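O-methyltransferase family 2 (PDB 5I2H) probably transfers methyl groups from S-adenosylmethionine to hydroxyl groups of small molecules, as a dimer, and binds the flavone apigenin. Local coordinates at residues Asn27-Leu32 with Ile314-Leu319; Glu124-Asp129 with Ala320-Thr325. All blocks are in the same frame, centred on the assembly; numbering follows the deposited sequence. Where two conformers were deposited one is given.

Contact 1: Asn27-Leu32 with Ile314-Leu319; sequences NFATEL and IALYSL. With AGI (5,7-dihydroxy-2-(4-hydroxyphenyl)-4H-chromen-4-one), chain C.
Helix 312-324, which lines part of the apigenin pocket, meets the dimerisation domain here, through Leu316 and Leu319 against Phe28, Ala29 and Leu32 of helix 26-39. The two helix segments cross at 76°, and the interface between them is apolar. Phe28 CG sits beside its backbone N (chi1 -71°). The ring then slides past Leu319, with CD1 3.9 Å from Leu319 CB, and Leu319 C lies over the rim of one face. On the opposite face Asn27 ND2 sits 3.3 Å above the ring centre, and the same nitrogen bonds to Glu31 OE2 at 3.2 Å. This is the join of an O-methyltransferase, where the N-terminal helical domain packs on the Rossmann-like catalytic domain. Leu316 CD2 reaches the backbone of the other helix, 3.7 Å from Ala29 N. Leu32 and Leu319 cross at about a right angle, with Leu32 CD2 3.7 Å from Leu319 CD1. Replacing Phe28 by an alanine would probably open a gap beside Leu319 and leave the Asn27 amide without its aromatic floor. The Tyr317 side chain starts away from helix 26-39, and its ring edge meets apigenin in the pocket. Tyr109 of the second subunit is hydrogen-bonded to the ligand.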
ATOM      1  N   ASN A  27       2.316  -3.126  -0.557  1.00  7.20           N
ATOM      2  CA  ASN A  27       2.339  -4.464   0.048  1.00  6.90           C
ATOM      3  C   ASN A  27       3.122  -4.489   1.355  1.00  7.30           C
ATOM      4  O   ASN A  27       2.807  -5.297   2.239  1.00  8.03           O
ATOM      5  CB  ASN A  27       2.965  -5.508  -0.890  1.00  8.88           C
ATOM      6  CG  ASN A  27       4.439  -5.201  -1.170  1.00 11.37           C
ATOM      7  OD1 ASN A  27       4.751  -4.184  -1.801  1.00 10.14           O
ATOM      8  ND2 ASN A  27       5.346  -6.048  -0.673  1.00 12.67           N
ATOM      9  N   PHE A  28       4.171  -3.661   1.476  1.00  6.60           N
ATOM     10  CA  PHE A  28       4.956  -3.712   2.701  1.00  8.33           C
ATOM     11  C   PHE A  28       4.199  -3.153   3.886  1.00  7.73           C
ATOM     12  O   PHE A  28       4.522  -3.522   5.023  1.00 10.48           O
ATOM     13  CB  PHE A  28       6.305  -3.015   2.512  1.00  9.25           C
ATOM     14  CG  PHE A  28       7.212  -3.806   1.634  1.00 10.03           C
ATOM     15  CD1 PHE A  28       7.786  -4.972   2.118  1.00 11.57           C
ATOM     16  CD2 PHE A  28       7.421  -3.430   0.297  1.00 10.08           C
ATOM     17  CE1 PHE A  28       8.614  -5.743   1.301  1.00 12.04           C
ATOM     18  CE2 PHE A  28       8.240  -4.191  -0.535  1.00 13.60           C
ATOM     19  CZ  PHE A  28       8.832  -5.369  -0.029  1.00 14.85           C
ATOM     20  N   ALA A  29       3.208  -2.280   3.661  1.00  7.70           N
ATOM     21  CA  ALA A  29       2.323  -1.875   4.752  1.00  6.67           C
ATOM     22  C   ALA A  29       1.489  -3.058   5.242  1.00  7.44           C
ATOM     23  O   ALA A  29       1.466  -3.368   6.443  1.00  9.79           O
ATOM     24  CB  ALA A  29       1.417  -0.725   4.292  1.00  7.92           C
ATOM     25  N   THR A  30       0.843  -3.769   4.312  1.00  7.18           N
ATOM     26  CA  THR A  30       0.056  -4.946   4.686  1.00  8.11           C
ATOM     27  C   THR A  30       0.920  -5.970   5.411  1.00  9.28           C
ATOM     28  O   THR A  30       0.544  -6.495   6.464  1.00 10.28           O
ATOM     29  CB  THR A  30      -0.526  -5.583   3.425  1.00  9.61           C
ATOM     30  OG1 THR A  30      -1.212  -4.579   2.691  1.00  8.76           O
ATOM     31  CG2 THR A  30      -1.457  -6.761   3.769  1.00  9.00           C
ATOM     32  N   GLU A  31       2.082  -6.272   4.841  1.00  9.55           N
ATOM     33  CA  GLU A  31       2.942  -7.307   5.406  1.00 10.51           C
ATOM     34  C   GLU A  31       3.482  -6.917   6.778  1.00 10.74           C
ATOM     35  O   GLU A  31       3.542  -7.755   7.687  1.00 12.79           O
ATOM     36  CB  GLU A  31       4.080  -7.603   4.440  1.00 11.74           C
ATOM     37  CG  GLU A  31       3.559  -8.306   3.175  1.00 12.28           C
ATOM     38  CD  GLU A  31       4.525  -8.166   1.977  1.00 14.40           C
ATOM     39  OE1 GLU A  31       5.674  -7.709   2.160  1.00 18.90           O
ATOM     40  OE2 GLU A  31       4.144  -8.532   0.852  1.00 16.83           O
ATOM     41  N   LEU A  32       3.893  -5.664   6.962  1.00 10.30           N
ATOM     42  CA  LEU A  32       4.412  -5.293   8.275  1.00 10.07           C
ATOM     43  C   LEU A  32       3.301  -5.314   9.327  1.00  9.97           C
ATOM     44  O   LEU A  32       3.534  -5.705  10.478  1.00 11.51           O
ATOM     45  CB  LEU A  32       5.084  -3.925   8.233  1.00 12.39           C
ATOM     46  CG  LEU A  32       5.766  -3.541   9.576  1.00 14.92           C
ATOM     47  CD1 LEU A  32       6.874  -4.505   9.973  1.00 16.84           C
ATOM     48  CD2 LEU A  32       6.367  -2.178   9.498  1.00 17.00           C
ATOM     49  N   ILE A 314       9.197   6.383   2.690  1.00 11.05           N
ATOM     50  CA  ILE A 314      10.591   5.922   2.795  1.00  9.59           C
ATOM     51  C   ILE A 314      10.665   4.736   3.748  1.00  8.08           C
ATOM     52  O   ILE A 314      11.457   3.803   3.527  1.00 10.23           O
ATOM     53  CB  ILE A 314      11.539   7.064   3.227  1.00 11.59           C
ATOM     54  CG1 ILE A 314      11.431   8.256   2.271  1.00 13.43           C
ATOM     55  CG2 ILE A 314      13.006   6.598   3.290  1.00  9.74           C
ATOM     56  CD1 ILE A 314      11.489   7.869   0.802  1.00 14.18           C
ATOM     57  N   ALA A 315       9.817   4.717   4.782  1.00  8.20           N
ATOM     58  CA  ALA A 315       9.815   3.580   5.701  1.00  8.65           C
ATOM     59  C   ALA A 315       9.357   2.303   4.985  1.00 10.15           C
ATOM     60  O   ALA A 315       9.874   1.199   5.257  1.00  9.39           O
ATOM     61  CB  ALA A 315       8.935   3.905   6.912  1.00  9.92           C
ATOM     62  N   LEU A 316       8.410   2.422   4.053  1.00  9.22           N
ATOM     63  CA  LEU A 316       7.989   1.227   3.313  1.00  9.82           C
ATOM     64  C   LEU A 316       9.053   0.797   2.314  1.00 10.95           C
ATOM     65  O   LEU A 316       9.332  -0.397   2.168  1.00 11.66           O
ATOM     66  CB  LEU A 316       6.642   1.462   2.613  1.00  9.58           C
ATOM     67  CG  LEU A 316       5.464   1.739   3.583  1.00 11.07           C
ATOM     68  CD1 LEU A 316       4.146   1.877   2.799  1.00 10.79           C
ATOM     69  CD2 LEU A 316       5.338   0.596   4.654  1.00 11.37           C
ATOM     70  N   TYR A 317       9.650   1.755   1.609  1.00 10.85           N
ATOM     71  CA  TYR A 317      10.757   1.434   0.713  1.00 10.41           C
ATOM     72  C   TYR A 317      11.907   0.796   1.487  1.00 10.20           C
ATOM     73  O   TYR A 317      12.554  -0.145   0.998  1.00 10.21           O
ATOM     74  CB  TYR A 317      11.184   2.712  -0.010  1.00 11.81           C
ATOM     75  CG  TYR A 317      12.318   2.545  -0.972  1.00 13.15           C
ATOM     76  CD1 TYR A 317      12.434   1.411  -1.760  1.00 15.55           C
ATOM     77  CD2 TYR A 317      13.250   3.549  -1.121  1.00 16.77           C
ATOM     78  CE1 TYR A 317      13.474   1.278  -2.664  1.00 16.33           C
ATOM     79  CE2 TYR A 317      14.296   3.425  -2.020  1.00 18.11           C
ATOM     80  CZ  TYR A 317      14.407   2.282  -2.770  1.00 18.21           C
ATOM     81  OH  TYR A 317      15.434   2.172  -3.675  1.00 19.72           O
ATOM     82  N   SER A 318      12.146   1.265   2.722  1.00  9.59           N
ATOM     83  CA  SER A 318      13.170   0.659   3.576  1.00 11.41           C
ATOM     84  C   SER A 318      12.898  -0.823   3.845  1.00 11.38           C
ATOM     85  O   SER A 318      13.832  -1.639   3.885  1.00 10.43           O
ATOM     86  CB  SER A 318      13.252   1.432   4.885  1.00  9.68           C
ATOM     87  OG  SER A 318      14.447   1.083   5.545  1.00 10.57           O
ATOM     88  N   LEU A 319      11.627  -1.190   4.044  1.00 10.49           N
ATOM     89  CA  LEU A 319      11.288  -2.602   4.192  1.00 11.24           C
ATOM     90  C   LEU A 319      11.602  -3.390   2.931  1.00 12.79           C
ATOM     91  O   LEU A 319      12.037  -4.543   3.017  1.00 12.27           O
ATOM     92  CB  LEU A 319       9.823  -2.763   4.561  1.00 10.46           C
ATOM     93  CG  LEU A 319       9.530  -2.322   5.988  1.00 10.71           C
ATOM     94  CD1 LEU A 319       8.014  -1.978   6.155  1.00 12.41           C
ATOM     95  CD2 LEU A 319       9.961  -3.405   7.001  1.00 14.48           C
TER
HETATM   96  CAG AGI C 501      16.033  -6.094  -6.618  1.00 46.44           C
HETATM   97  CAE AGI C 501      15.555  -7.364  -6.929  1.00 47.01           C
HETATM   98  CAM AGI C 501      16.366  -8.468  -6.687  1.00 47.54           C
HETATM   99  OAB AGI C 501      15.876  -9.705  -6.995  1.00 48.49           O
HETATM  100  CAF AGI C 501      17.650  -8.306  -6.139  1.00 47.10           C
HETATM  101  CAH AGI C 501      18.130  -7.029  -5.825  1.00 46.65           C
HETATM  102  CAP AGI C 501      17.310  -5.926  -6.070  1.00 45.12           C
HETATM  103  CAQ AGI C 501      17.696  -4.518  -5.783  1.00 42.50           C
HETATM  104  OAL AGI C 501      16.628  -3.653  -5.847  1.00 40.41           O
HETATM  105  CAJ AGI C 501      18.999  -4.084  -5.480  1.00 40.70           C
HETATM  106  CAR AGI C 501      19.237  -2.720  -5.223  1.00 38.44           C
HETATM  107  OAA AGI C 501      20.398  -2.313  -4.970  1.00 34.76           O
HETATM  108  CAT AGI C 501      18.080  -1.752  -5.290  1.00 38.64           C
HETATM  109  CAS AGI C 501      16.747  -2.312  -5.615  1.00 38.35           C
HETATM  110  CAK AGI C 501      15.629  -1.501  -5.689  1.00 35.64           C
HETATM  111  CAN AGI C 501      15.748  -0.144  -5.461  1.00 34.15           C
HETATM  112  OAC AGI C 501      14.622   0.600  -5.567  1.00 31.85           O
HETATM  113  CAI AGI C 501      16.977   0.461  -5.156  1.00 35.47           C
HETATM  114  CAO AGI C 501      18.148  -0.271  -5.058  1.00 36.68           C
HETATM  115  OAD AGI C 501      19.291   0.375  -4.758  1.00 36.69           O

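Contact 2: Glu124-Asp129 with Ala320-Thr325; sequences ERLKSD and ALFSLT
Leu321 O, in the helical turn that sets Phe322 against Leu126, takes two hydrogen bonds from opposite faces of its plane, plus a weak one from Thr325 N. Thr325 OG1 binds it at 2.7 Å, from 45° above the carbonyl plane. Leu324 N binds it at 3.2 Å. Thr325 is where the chain leaves helix 312-324, and its hydroxyl also bonds to Gly327 N. In helix 117-128, Glu124 O is likewise held from both faces, by Ser128 OG at 2.8 Å and by Ser128 N. The Phe322 ring packs on Arg125, Leu126 and Asp129. Its CG is anti to the backbone N (chi1 171°), which carries the ring across to the other helix. Leu126 crosses it at about a right angle, with CD2 3.7 Å from Phe322 CE2. Phe322 CZ lies 3.8 Å from Arg125 O. The Asp129 carboxylate stands nearly perpendicular to the ring, 82° between planes, and its OD2 comes to the ring edge 3.9 Å from Phe322 CE1. Ser63 OG is hydrogen-bonded to OD2, and the salt bridge from Arg65 NH2 to OD1 is likely to balance the charge. Arg125 turns its CB to the ring. Ala66 and Val69 of helix 64-76 also touch the ring. Phe322 thus wedges between helices where the catalytic domain meets the helical N-terminal part, and Leu324 of the same helix lines the apigenin pocket.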
ATOM      1  N   GLU A 124      10.082 -14.219   7.861  1.00 16.66           N
ATOM      2  CA  GLU A 124      11.313 -14.999   7.759  1.00 19.16           C
ATOM      3  C   GLU A 124      12.538 -14.103   7.630  1.00 19.36           C
ATOM      4  O   GLU A 124      13.573 -14.365   8.265  1.00 20.78           O
ATOM      5  CB  GLU A 124      11.227 -15.961   6.576  1.00 24.13           C
ATOM      6  CG  GLU A 124      12.503 -16.758   6.368  1.00 31.66           C
ATOM      7  CD  GLU A 124      12.887 -17.629   7.579  1.00 39.23           C
ATOM      8  OE1 GLU A 124      11.983 -18.054   8.344  1.00 42.80           O
ATOM      9  OE2 GLU A 124      14.104 -17.889   7.759  1.00 41.75           O
ATOM     10  N   ARG A 125      12.454 -13.069   6.773  0.51 18.23           N
ATOM     11  CA  ARG A 125      13.537 -12.096   6.643  0.51 18.92           C
ATOM     12  C   ARG A 125      13.860 -11.460   7.985  0.51 17.70           C
ATOM     13  O   ARG A 125      15.029 -11.393   8.390  0.51 17.94           O
ATOM     14  CB  ARG A 125      13.172 -10.995   5.637  0.51 20.24           C
ATOM     15  CG  ARG A 125      13.023 -11.413   4.177  0.51 24.20           C
ATOM     16  CD  ARG A 125      14.266 -12.120   3.599  0.51 27.04           C
ATOM     17  NE  ARG A 125      14.219 -13.573   3.775  0.51 29.45           N
ATOM     18  CZ  ARG A 125      13.361 -14.385   3.156  0.51 29.40           C
ATOM     19  NH1 ARG A 125      12.463 -13.897   2.308  0.51 26.52           N
ATOM     20  NH2 ARG A 125      13.405 -15.694   3.384  0.51 30.21           N
ATOM     21  N   LEU A 126      12.832 -10.960   8.679  1.00 17.22           N
ATOM     22  CA  LEU A 126      13.045 -10.287   9.960  1.00 16.57           C
ATOM     23  C   LEU A 126      13.704 -11.231  10.957  1.00 18.30           C
ATOM     24  O   LEU A 126      14.687 -10.872  11.619  1.00 19.11           O
ATOM     25  CB  LEU A 126      11.720  -9.758  10.530  1.00 14.93           C
ATOM     26  CG  LEU A 126      11.065  -8.549   9.826  1.00 13.64           C
ATOM     27  CD1 LEU A 126       9.603  -8.394  10.271  1.00 12.25           C
ATOM     28  CD2 LEU A 126      11.821  -7.250  10.091  1.00 15.18           C
ATOM     29  N   LYS A 127      13.176 -12.449  11.070  1.00 18.17           N
ATOM     30  CA  LYS A 127      13.663 -13.361  12.100  1.00 20.96           C
ATOM     31  C   LYS A 127      15.051 -13.897  11.781  1.00 22.74           C
ATOM     32  O   LYS A 127      15.841 -14.175  12.698  1.00 24.71           O
ATOM     33  CB  LYS A 127      12.698 -14.533  12.266  1.00 23.32           C
ATOM     34  CG  LYS A 127      11.426 -14.211  12.960  1.00 26.21           C
ATOM     35  CD  LYS A 127      10.606 -15.473  13.011  1.00 31.35           C
ATOM     36  CE  LYS A 127       9.335 -15.284  13.805  1.00 34.80           C
ATOM     37  NZ  LYS A 127       8.682 -16.606  14.038  1.00 37.03           N
ATOM     38  N   SER A 128      15.360 -14.081  10.503  1.00 23.57           N
ATOM     39  CA  SER A 128      16.615 -14.704  10.130  1.00 25.42           C
ATOM     40  C   SER A 128      17.755 -13.710   9.988  1.00 26.41           C
ATOM     41  O   SER A 128      18.908 -14.129   9.843  1.00 27.72           O
ATOM     42  CB  SER A 128      16.447 -15.483   8.822  1.00 27.79           C
ATOM     43  OG  SER A 128      16.289 -14.603   7.716  1.00 32.29           O
ATOM     44  N   ASP A 129      17.489 -12.417  10.044  1.00 27.19           N
ATOM     45  CA  ASP A 129      18.600 -11.496   9.864  1.00 31.13           C
ATOM     46  C   ASP A 129      19.694 -11.637  10.928  1.00 32.84           C
ATOM     47  O   ASP A 129      19.407 -11.812  12.107  1.00 32.85           O
ATOM     48  CB  ASP A 129      18.122 -10.070   9.851  1.00 30.55           C
ATOM     49  CG  ASP A 129      19.210  -9.133   9.432  1.00 30.53           C
ATOM     50  OD1 ASP A 129      19.952  -9.509   8.489  1.00 31.99           O
ATOM     51  OD2 ASP A 129      19.341  -8.062  10.047  1.00 28.30           O
ATOM     52  N   ALA A 320      11.375  -2.794   1.752  1.00 12.02           N
ATOM     53  CA  ALA A 320      11.778  -3.456   0.511  1.00 12.43           C
ATOM     54  C   ALA A 320      13.288  -3.660   0.473  1.00 11.81           C
ATOM     55  O   ALA A 320      13.767  -4.735   0.110  1.00 14.02           O
ATOM     56  CB  ALA A 320      11.335  -2.651  -0.713  1.00 12.17           C
ATOM     57  N   LEU A 321      14.057  -2.624   0.836  1.00 11.13           N
ATOM     58  CA  LEU A 321      15.520  -2.748   0.826  1.00 11.21           C
ATOM     59  C   LEU A 321      15.993  -3.771   1.857  1.00 12.36           C
ATOM     60  O   LEU A 321      16.931  -4.554   1.603  1.00 13.90           O
ATOM     61  CB  LEU A 321      16.154  -1.382   1.094  1.00 11.23           C
ATOM     62  CG  LEU A 321      15.912  -0.326   0.009  1.00 13.66           C
ATOM     63  CD1 LEU A 321      16.398   1.018   0.510  1.00 15.83           C
ATOM     64  CD2 LEU A 321      16.602  -0.726  -1.323  1.00 13.53           C
ATOM     65  N   PHE A 322      15.364  -3.776   3.031  1.00  9.54           N
ATOM     66  CA  PHE A 322      15.703  -4.764   4.051  1.00 10.99           C
ATOM     67  C   PHE A 322      15.463  -6.172   3.532  1.00 13.80           C
ATOM     68  O   PHE A 322      16.251  -7.095   3.805  1.00 14.49           O
ATOM     69  CB  PHE A 322      14.871  -4.508   5.310  1.00 12.31           C
ATOM     70  CG  PHE A 322      14.995  -5.589   6.340  1.00 13.33           C
ATOM     71  CD1 PHE A 322      16.062  -5.593   7.229  1.00 14.04           C
ATOM     72  CD2 PHE A 322      14.063  -6.643   6.388  1.00 11.67           C
ATOM     73  CE1 PHE A 322      16.200  -6.613   8.162  1.00 13.93           C
ATOM     74  CE2 PHE A 322      14.182  -7.655   7.324  1.00 13.23           C
ATOM     75  CZ  PHE A 322      15.251  -7.646   8.216  1.00 12.51           C
ATOM     76  N   SER A 323      14.385  -6.347   2.753  1.00 13.38           N
ATOM     77  CA  SER A 323      14.020  -7.671   2.257  1.00 14.45           C
ATOM     78  C   SER A 323      14.971  -8.161   1.181  1.00 17.37           C
ATOM     79  O   SER A 323      15.127  -9.374   1.012  1.00 21.22           O
ATOM     80  CB  SER A 323      12.602  -7.666   1.688  1.00 15.34           C
ATOM     81  OG  SER A 323      11.683  -7.315   2.701  1.00 16.36           O
ATOM     82  N   LEU A 324      15.583  -7.245   0.435  1.00 15.16           N
ATOM     83  CA  LEU A 324      16.356  -7.596  -0.745  1.00 18.13           C
ATOM     84  C   LEU A 324      17.861  -7.453  -0.578  1.00 18.48           C
ATOM     85  O   LEU A 324      18.607  -7.957  -1.434  1.00 19.55           O
ATOM     86  CB  LEU A 324      15.921  -6.725  -1.927  1.00 21.15           C
ATOM     87  CG  LEU A 324      14.487  -6.931  -2.428  1.00 25.20           C
ATOM     88  CD1 LEU A 324      14.072  -5.797  -3.337  1.00 26.03           C
ATOM     89  CD2 LEU A 324      14.397  -8.249  -3.168  1.00 24.91           C
ATOM     90  N   THR A 325      18.325  -6.760   0.462  1.00 15.19           N
ATOM     91  CA  THR A 325      19.723  -6.377   0.589  1.00 13.91           C
ATOM     92  C   THR A 325      20.148  -6.535   2.043  1.00 14.11           C
ATOM     93  O   THR A 325      19.363  -6.989   2.891  1.00 15.92           O
ATOM     94  CB  THR A 325      19.979  -4.936   0.149  1.00 13.22           C
ATOM     95  OG1 THR A 325      19.552  -4.043   1.177  1.00 12.92           O
ATOM     96  CG2 THR A 325      19.252  -4.585  -1.135  1.00 15.01           C
TER

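Both contacts use helix 312-324, and their centres lie about 11 Å apart. Contact 1 takes its earlier half and contact 2 its C-terminal end. Contact 1 is buried and apolar, with aliphatic pairs beside one aromatic ring. Contact 2 is only partly buried, and a carboxylate lies at the edge of its ring. The two meet directly: Phe28 CE2 is 3.5 Å from Ala320 CB, and Phe28 CE1 is 3.7 Å from Ser323 OG. Val69 of helix 64-76 touches Leu319 in the first and both Leu126 and Phe322 in the second. The second subunit packs on Asn27, Thr30 and Tyr317 of contact 1, with hydrogen bonds at Thr30, but does not touch the segments of contact 2.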